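Local coordinates for protein UDP-glucose:anthocyanidin 3-O-glucosyltransferase (Clitoria ternatea, PDB 4REL) that is a plant UDP-glycosyltransferase family member of the GT-B fold, built from two Rossmann-like domains that face each other across a cleft, at residues A[93-96]-A[97-100]; A[224-227]-A[228-232]; A[404-407]-A[408-411]. All coordinates share one frame; numbering follows the deposited sequence.

Contact 1: residues A[93-96]-A[97-100]; sequences LRKG and IELA
Residues 93-96 and 97-100 form two successive turns of helix 89-104, joined by four i to i+4 hydrogen bonds from the amides of Ile97, Glu98, Leu99 and Ala100 to the carbonyls of Leu93, Arg94, Lys95 and Gly96, with Leu99 N to Lys95 O the straightest at 3.1 Å and 171°. The main meeting of side chains is that of Lys95 with Leu99, one turn apart. Bends at chi2 and chi3 turn the lysine across the outside of the helix to the Leu99 side chain, where its CD lies 3.8 Å from Leu99 CD1 and its NZ 3.6 Å from the same methyl. Lys95 NZ hydrogen-bonds to Thr63 O of strand 59-64. Leu99 CG also rests 3.4 Å from Lys95 O. In this Rossmann-like domain the helix packs on the parallel sheet, Ile97 meeting Ala8 and Phe10 of strand 6-10, and Leu99 meeting Phe62 of strand 59-64. Ile97 CG1, anti to the carbonyl carbon (chi1 -62°), is set 3.6 Å from Leu93 O. Leu93 itself turns its end from the next turn and packs on Val123 of helix 119-127. Gly96, buried, contributes backbone alone.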
loop_
_atom_site.group_PDB
_atom_site.type_symbol
_atom_site.label_atom_id
_atom_site.label_comp_id
_atom_site.label_asym_id
_atom_site.label_seq_id
_atom_site.Cartn_x
_atom_site.Cartn_y
_atom_site.Cartn_z
ATOM N N LEU A 93 -8.287 9.125 20.407
ATOM C CA LEU A 93 -9.257 8.403 19.593
ATOM C C LEU A 93 -10.655 8.515 20.177
ATOM O O LEU A 93 -11.642 8.630 19.433
ATOM C CB LEU A 93 -8.864 6.928 19.451
ATOM C CG LEU A 93 -7.459 6.658 18.932
ATOM C CD1 LEU A 93 -7.270 5.135 18.825
ATOM C CD2 LEU A 93 -7.264 7.312 17.581
ATOM N N ARG A 94 -10.756 8.494 21.504
ATOM C CA ARG A 94 -12.061 8.584 22.162
ATOM C C ARG A 94 -12.675 9.970 22.018
ATOM O O ARG A 94 -13.875 10.141 22.158
ATOM C CB ARG A 94 -11.969 8.187 23.643
ATOM C CG ARG A 94 -11.589 6.727 23.860
ATOM C CD ARG A 94 -11.478 6.372 25.342
ATOM N NE ARG A 94 -11.162 4.960 25.536
ATOM C CZ ARG A 94 -10.025 4.501 26.057
ATOM N NH1 ARG A 94 -9.076 5.342 26.462
ATOM N NH2 ARG A 94 -9.844 3.195 26.172
ATOM N N LYS A 95 -11.848 10.973 21.744
ATOM C CA LYS A 95 -12.406 12.290 21.458
ATOM C C LYS A 95 -13.156 12.198 20.120
ATOM O O LYS A 95 -14.225 12.777 19.950
ATOM C CB LYS A 95 -11.314 13.371 21.426
ATOM C CG LYS A 95 -11.831 14.789 21.617
ATOM C CD LYS A 95 -12.237 15.446 20.305
ATOM C CE LYS A 95 -11.034 15.706 19.409
ATOM N NZ LYS A 95 -11.295 16.760 18.390
ATOM N N GLY A 96 -12.598 11.450 19.175
ATOM C CA GLY A 96 -13.280 11.181 17.919
ATOM C C GLY A 96 -14.594 10.453 18.122
ATOM O O GLY A 96 -15.600 10.774 17.479
ATOM N N ILE A 97 -14.586 9.449 19.000
ATOM C CA ILE A 97 -15.811 8.696 19.286
ATOM C C ILE A 97 -16.867 9.654 19.832
ATOM O O ILE A 97 -18.043 9.610 19.429
ATOM C CB ILE A 97 -15.562 7.572 20.306
ATOM C CG1 ILE A 97 -14.548 6.537 19.755
ATOM C CG2 ILE A 97 -16.898 6.921 20.731
ATOM C CD1 ILE A 97 -15.066 5.705 18.602
ATOM N N GLU A 98 -16.441 10.534 20.736
ATOM C CA GLU A 98 -17.369 11.489 21.355
ATOM C C GLU A 98 -18.042 12.351 20.296
ATOM O O GLU A 98 -19.266 12.460 20.269
ATOM C CB GLU A 98 -16.655 12.374 22.391
ATOM C CG GLU A 98 -17.544 13.479 22.917
ATOM C CD GLU A 98 -16.757 14.650 23.487
ATOM O OE1 GLU A 98 -15.608 14.469 23.967
ATOM O OE2 GLU A 98 -17.293 15.768 23.431
ATOM N N LEU A 99 -17.248 12.956 19.415
ATOM C CA LEU A 99 -17.805 13.771 18.332
ATOM C C LEU A 99 -18.796 12.988 17.466
ATOM O O LEU A 99 -19.846 13.504 17.080
ATOM C CB LEU A 99 -16.673 14.320 17.458
ATOM C CG LEU A 99 -15.712 15.250 18.184
ATOM C CD1 LEU A 99 -14.561 15.618 17.257
ATOM C CD2 LEU A 99 -16.438 16.499 18.658
ATOM N N ALA A 100 -18.461 11.736 17.159
ATOM C CA ALA A 100 -19.317 10.889 16.322
ATOM C C ALA A 100 -20.632 10.544 17.022
ATOM O O ALA A 100 -21.721 10.579 16.424
ATOM C CB ALA A 100 -18.572 9.631 15.915
#

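Contact 2: residues A[224-227]-A[228-232]; sequences KYMR and SKLQS
Tyr225, Met226 and the residues one turn on from them make a local contact at the C-terminal end of helix 220-229, where the helix gives way to the turn leading into strand 233-235. Ser228 is tied back to this end through its hydroxyl, OG donating to Tyr225 O at 2.6 Å with the donor tilted only 18° from the carbonyl plane. The torsion that places OG between backbone N and carbonyl carbon (chi1 80°) makes this reach possible; the amide of Ser228 bonds to Lys224 O and only weakly to Tyr225 O. Tightening follows: Lys229 N bonds to Met226 O at 3.0 Å from well above the carbonyl plane, and the bond from Leu230 N to that oxygen is weak.

Two pairs of side chains cross here. Bent at chi2, Lys229 passes obliquely over the phenol, its CG above one face near the rim and its CE 3.4 Å from Tyr225 OH. A water in the plane of the ring, at its edge, joins Tyr225 OH (2.6 Å) to Lys229 NZ, which donates to it at 2.8 Å; Asn147 also bonds to the phenol oxygen. On the buried side the doubly bent Met226 brings CE to 3.6 Å from Leu230 CD1, and Leu230 leans on Val209. The backbone of Ser232 pairs with Val209. Helix 220-229 is the helix of a beta-alpha-beta unit linking strand 208-211 to strand 233-235, as in a Rossmann-like parallel sheet.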
loop_
_atom_site.group_PDB
_atom_site.type_symbol
_atom_site.label_atom_id
_atom_site.label_comp_id
_atom_site.label_asym_id
_atom_site.label_seq_id
_atom_site.Cartn_x
_atom_site.Cartn_y
_atom_site.Cartn_z
ATOM N N LYS A 224 -3.729 -20.079 4.629
ATOM C CA LYS A 224 -4.104 -21.039 5.670
ATOM C C LYS A 224 -3.424 -20.723 6.992
ATOM O O LYS A 224 -4.055 -20.772 8.041
ATOM C CB LYS A 224 -3.787 -22.478 5.254
ATOM C CG LYS A 224 -4.749 -23.037 4.233
ATOM C CD LYS A 224 -4.510 -24.526 4.033
ATOM C CE LYS A 224 -5.565 -25.126 3.116
ATOM N NZ LYS A 224 -5.419 -26.604 2.998
ATOM N N TYR A 225 -2.139 -20.393 6.939
ATOM C CA TYR A 225 -1.421 -20.008 8.149
ATOM C C TYR A 225 -2.086 -18.817 8.848
ATOM O O TYR A 225 -2.293 -18.837 10.063
ATOM C CB TYR A 225 0.050 -19.704 7.833
ATOM C CG TYR A 225 0.859 -19.243 9.026
ATOM C CD1 TYR A 225 1.328 -20.153 9.964
ATOM C CD2 TYR A 225 1.167 -17.898 9.203
ATOM C CE1 TYR A 225 2.082 -19.734 11.050
ATOM C CE2 TYR A 225 1.919 -17.469 10.289
ATOM C CZ TYR A 225 2.369 -18.392 11.205
ATOM O OH TYR A 225 3.115 -17.985 12.276
ATOM N N MET A 226 -2.439 -17.783 8.092
ATOM C CA MET A 226 -3.044 -16.621 8.720
ATOM C C MET A 226 -4.424 -16.936 9.272
ATOM O O MET A 226 -4.809 -16.402 10.301
ATOM C CB MET A 226 -3.093 -15.424 7.771
ATOM C CG MET A 226 -1.720 -14.866 7.430
ATOM S SD MET A 226 -0.748 -14.417 8.895
ATOM C CE MET A 226 -1.989 -13.484 9.783
ATOM N N ARG A 227 -5.170 -17.810 8.601
ATOM C CA ARG A 227 -6.485 -18.197 9.111
ATOM C C ARG A 227 -6.351 -18.880 10.466
ATOM O O ARG A 227 -7.225 -18.759 11.321
ATOM C CB ARG A 227 -7.224 -19.113 8.130
ATOM C CG ARG A 227 -7.612 -18.428 6.838
ATOM C CD ARG A 227 -8.620 -19.240 6.035
ATOM N NE ARG A 227 -8.750 -18.712 4.680
ATOM C CZ ARG A 227 -9.420 -17.607 4.367
ATOM N NH1 ARG A 227 -10.051 -16.913 5.308
ATOM N NH2 ARG A 227 -9.476 -17.207 3.105
ATOM N N SER A 228 -5.249 -19.594 10.655
ATOM C CA SER A 228 -5.017 -20.312 11.904
ATOM C C SER A 228 -4.645 -19.366 13.049
ATOM O O SER A 228 -4.689 -19.745 14.218
ATOM C CB SER A 228 -3.924 -21.366 11.731
ATOM O OG SER A 228 -2.643 -20.778 11.802
ATOM N N LYS A 229 -4.288 -18.132 12.712
ATOM C CA LYS A 229 -3.870 -17.160 13.722
ATOM C C LYS A 229 -4.955 -16.159 14.086
ATOM O O LYS A 229 -4.870 -15.508 15.127
ATOM C CB LYS A 229 -2.646 -16.381 13.232
ATOM C CG LYS A 229 -1.401 -17.249 13.037
ATOM C CD LYS A 229 -0.880 -17.783 14.373
ATOM C CE LYS A 229 0.396 -18.593 14.185
ATOM N NZ LYS A 229 1.074 -18.896 15.487
ATOM N N LEU A 230 -5.952 -16.020 13.220
ATOM C CA LEU A 230 -6.928 -14.935 13.345
ATOM C C LEU A 230 -8.341 -15.453 13.560
ATOM O O LEU A 230 -8.649 -16.593 13.215
ATOM C CB LEU A 230 -6.881 -14.042 12.096
ATOM C CG LEU A 230 -5.512 -13.447 11.741
ATOM C CD1 LEU A 230 -5.538 -12.842 10.334
ATOM C CD2 LEU A 230 -5.046 -12.413 12.770
ATOM N N GLN A 231 -9.211 -14.609 14.115
ATOM C CA GLN A 231 -10.606 -14.993 14.288
ATOM C C GLN A 231 -11.294 -15.142 12.944
ATOM O O GLN A 231 -12.117 -16.033 12.750
ATOM C CB GLN A 231 -11.351 -13.971 15.155
ATOM C CG GLN A 231 -10.785 -13.853 16.553
ATOM C CD GLN A 231 -11.605 -12.952 17.450
ATOM O OE1 GLN A 231 -12.836 -12.888 17.338
ATOM N NE2 GLN A 231 -10.931 -12.257 18.359
ATOM N N SER A 232 -10.936 -14.269 12.012
ATOM C CA SER A 232 -11.512 -14.281 10.670
ATOM C C SER A 232 -10.599 -13.509 9.734
ATOM O O SER A 232 -10.139 -12.418 10.079
ATOM C CB SER A 232 -12.906 -13.645 10.686
ATOM O OG SER A 232 -13.476 -13.634 9.390
HETATM O O HOH W 1 3.466 -19.612 14.250
#

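Contact 3: residues A[404-407]-A[408-411]; sequences VQED and GKKI
Gln405 O and Glu406 O each take an amide three residues on, Gly408 N at 2.9 Å and Lys409 N at 3.0 Å, both donors standing well above the carbonyl plane as the chain turns in a short 3-10 stretch. The next amides are reached through water. One water donates to Glu406 O at 3.2 Å and accepts a hydrogen bond from Lys410 N at 3.0 Å; the second donates to Asp407 O at 2.7 Å and accepts one from Ile411 N at 3.0 Å. Each occupies the place where a direct helical bond would run, so the first turn is opened and hydrated. This is the linker between helix 392-403 and helix 409-425 in the C-terminal domain of the GT-B fold, with Val404 the first residue to leave the earlier helix.

Side chains add little across the turn. Glu406, bent at chi2 (-85°), carries OE2 to 4.1 Å from Lys409 CD. The charged ends stay apart, 5.7 Å between Glu406 OE2 and Lys409 NZ, and the ammonium instead bridges to Asp413. Farther out, Arg412 NH1 also bonds to Gln405 O, while Asp407 and Ile411 touch Leu401 and Ile402 of the preceding helix.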
loop_
_atom_site.group_PDB
_atom_site.type_symbol
_atom_site.label_atom_id
_atom_site.label_comp_id
_atom_site.label_asym_id
_atom_site.label_seq_id
_atom_site.Cartn_x
_atom_site.Cartn_y
_atom_site.Cartn_z
ATOM N N VAL A 404 12.420 -6.121 -23.967
ATOM C CA VAL A 404 12.731 -6.603 -25.319
ATOM C C VAL A 404 13.322 -8.016 -25.447
ATOM O O VAL A 404 13.109 -8.671 -26.460
ATOM C CB VAL A 404 13.649 -5.608 -26.111
ATOM C CG1 VAL A 404 12.967 -4.268 -26.303
ATOM C CG2 VAL A 404 14.991 -5.438 -25.424
ATOM N N GLN A 405 14.059 -8.483 -24.443
ATOM C CA GLN A 405 14.784 -9.750 -24.587
ATOM C C GLN A 405 13.914 -11.000 -24.425
ATOM O O GLN A 405 12.971 -11.018 -23.622
ATOM C CB GLN A 405 15.988 -9.792 -23.648
ATOM C CG GLN A 405 16.986 -8.673 -23.925
ATOM C CD GLN A 405 18.170 -8.677 -22.977
ATOM O OE1 GLN A 405 18.146 -9.327 -21.933
ATOM N NE2 GLN A 405 19.213 -7.937 -23.337
ATOM N N GLU A 406 14.235 -12.041 -25.198
ATOM C CA GLU A 406 13.488 -13.300 -25.139
ATOM C C GLU A 406 13.623 -13.922 -23.749
ATOM O O GLU A 406 12.730 -14.627 -23.290
ATOM C CB GLU A 406 13.964 -14.275 -26.233
ATOM C CG GLU A 406 12.977 -15.418 -26.565
ATOM C CD GLU A 406 13.120 -16.627 -25.644
ATOM O OE1 GLU A 406 14.216 -16.809 -25.067
ATOM O OE2 GLU A 406 12.137 -17.395 -25.499
ATOM N N ASP A 407 14.734 -13.636 -23.074
ATOM C CA ASP A 407 14.939 -14.090 -21.699
ATOM C C ASP A 407 13.913 -13.536 -20.703
ATOM O O ASP A 407 13.775 -14.057 -19.592
ATOM C CB ASP A 407 16.342 -13.728 -21.218
ATOM C CG ASP A 407 17.395 -14.698 -21.711
ATOM O OD1 ASP A 407 17.022 -15.746 -22.290
ATOM O OD2 ASP A 407 18.596 -14.412 -21.502
ATOM N N GLY A 408 13.218 -12.469 -21.083
ATOM C CA GLY A 408 12.204 -11.883 -20.218
ATOM C C GLY A 408 10.805 -12.361 -20.564
ATOM O O GLY A 408 9.814 -11.894 -19.995
ATOM N N LYS A 409 10.708 -13.300 -21.495
ATOM C CA LYS A 409 9.394 -13.742 -21.967
ATOM C C LYS A 409 8.557 -14.409 -20.878
ATOM O O LYS A 409 7.341 -14.177 -20.783
ATOM C CB LYS A 409 9.533 -14.668 -23.178
ATOM C CG LYS A 409 8.207 -15.268 -23.636
ATOM C CD LYS A 409 8.337 -15.950 -24.990
ATOM C CE LYS A 409 7.003 -16.517 -25.454
ATOM N NZ LYS A 409 6.536 -17.646 -24.596
ATOM N N LYS A 410 9.200 -15.226 -20.049
ATOM C CA LYS A 410 8.491 -15.883 -18.957
ATOM C C LYS A 410 7.837 -14.848 -18.043
ATOM O O LYS A 410 6.672 -14.970 -17.673
ATOM C CB LYS A 410 9.442 -16.761 -18.143
ATOM C CG LYS A 410 8.805 -17.305 -16.869
ATOM C CD LYS A 410 9.801 -18.054 -15.982
ATOM C CE LYS A 410 9.087 -18.741 -14.816
ATOM N NZ LYS A 410 9.998 -19.610 -14.007
ATOM N N ILE A 411 8.600 -13.825 -17.675
ATOM C CA ILE A 411 8.070 -12.766 -16.824
ATOM C C ILE A 411 6.906 -12.022 -17.480
ATOM O O ILE A 411 5.877 -11.743 -16.839
ATOM C CB ILE A 411 9.189 -11.794 -16.426
ATOM C CG1 ILE A 411 10.048 -12.456 -15.348
ATOM C CG2 ILE A 411 8.617 -10.482 -15.922
ATOM C CD1 ILE A 411 11.397 -11.809 -15.160
HETATM O O HOH W 2 11.789 -16.483 -20.878
HETATM O O HOH W 3 11.537 -14.224 -18.004
#

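How the contacts relate
The three contacts follow one another along the chain and do not touch. Contacts 1 and 2 both belong to the domain of the seven-stranded parallel sheet, 31 Å apart between centres and about 17 Å at their nearest atoms: one packs on strands 6-10 and 59-64, the other on strand 208-211. Contact 3 lies in the second domain, with its six-stranded sheet; its centre is 37 Å from that of contact 2 and 54 Å from that of contact 1, on the opposite side of the chain's centre from the latter. The bound 3,5,7-trihydroxy-2-(4-hydroxyphenyl)-4H-chromen-4-one (KMP) is about 13 Å from the side chain of Met226 in contact 2, and no residue of the three contacts lines its pocket.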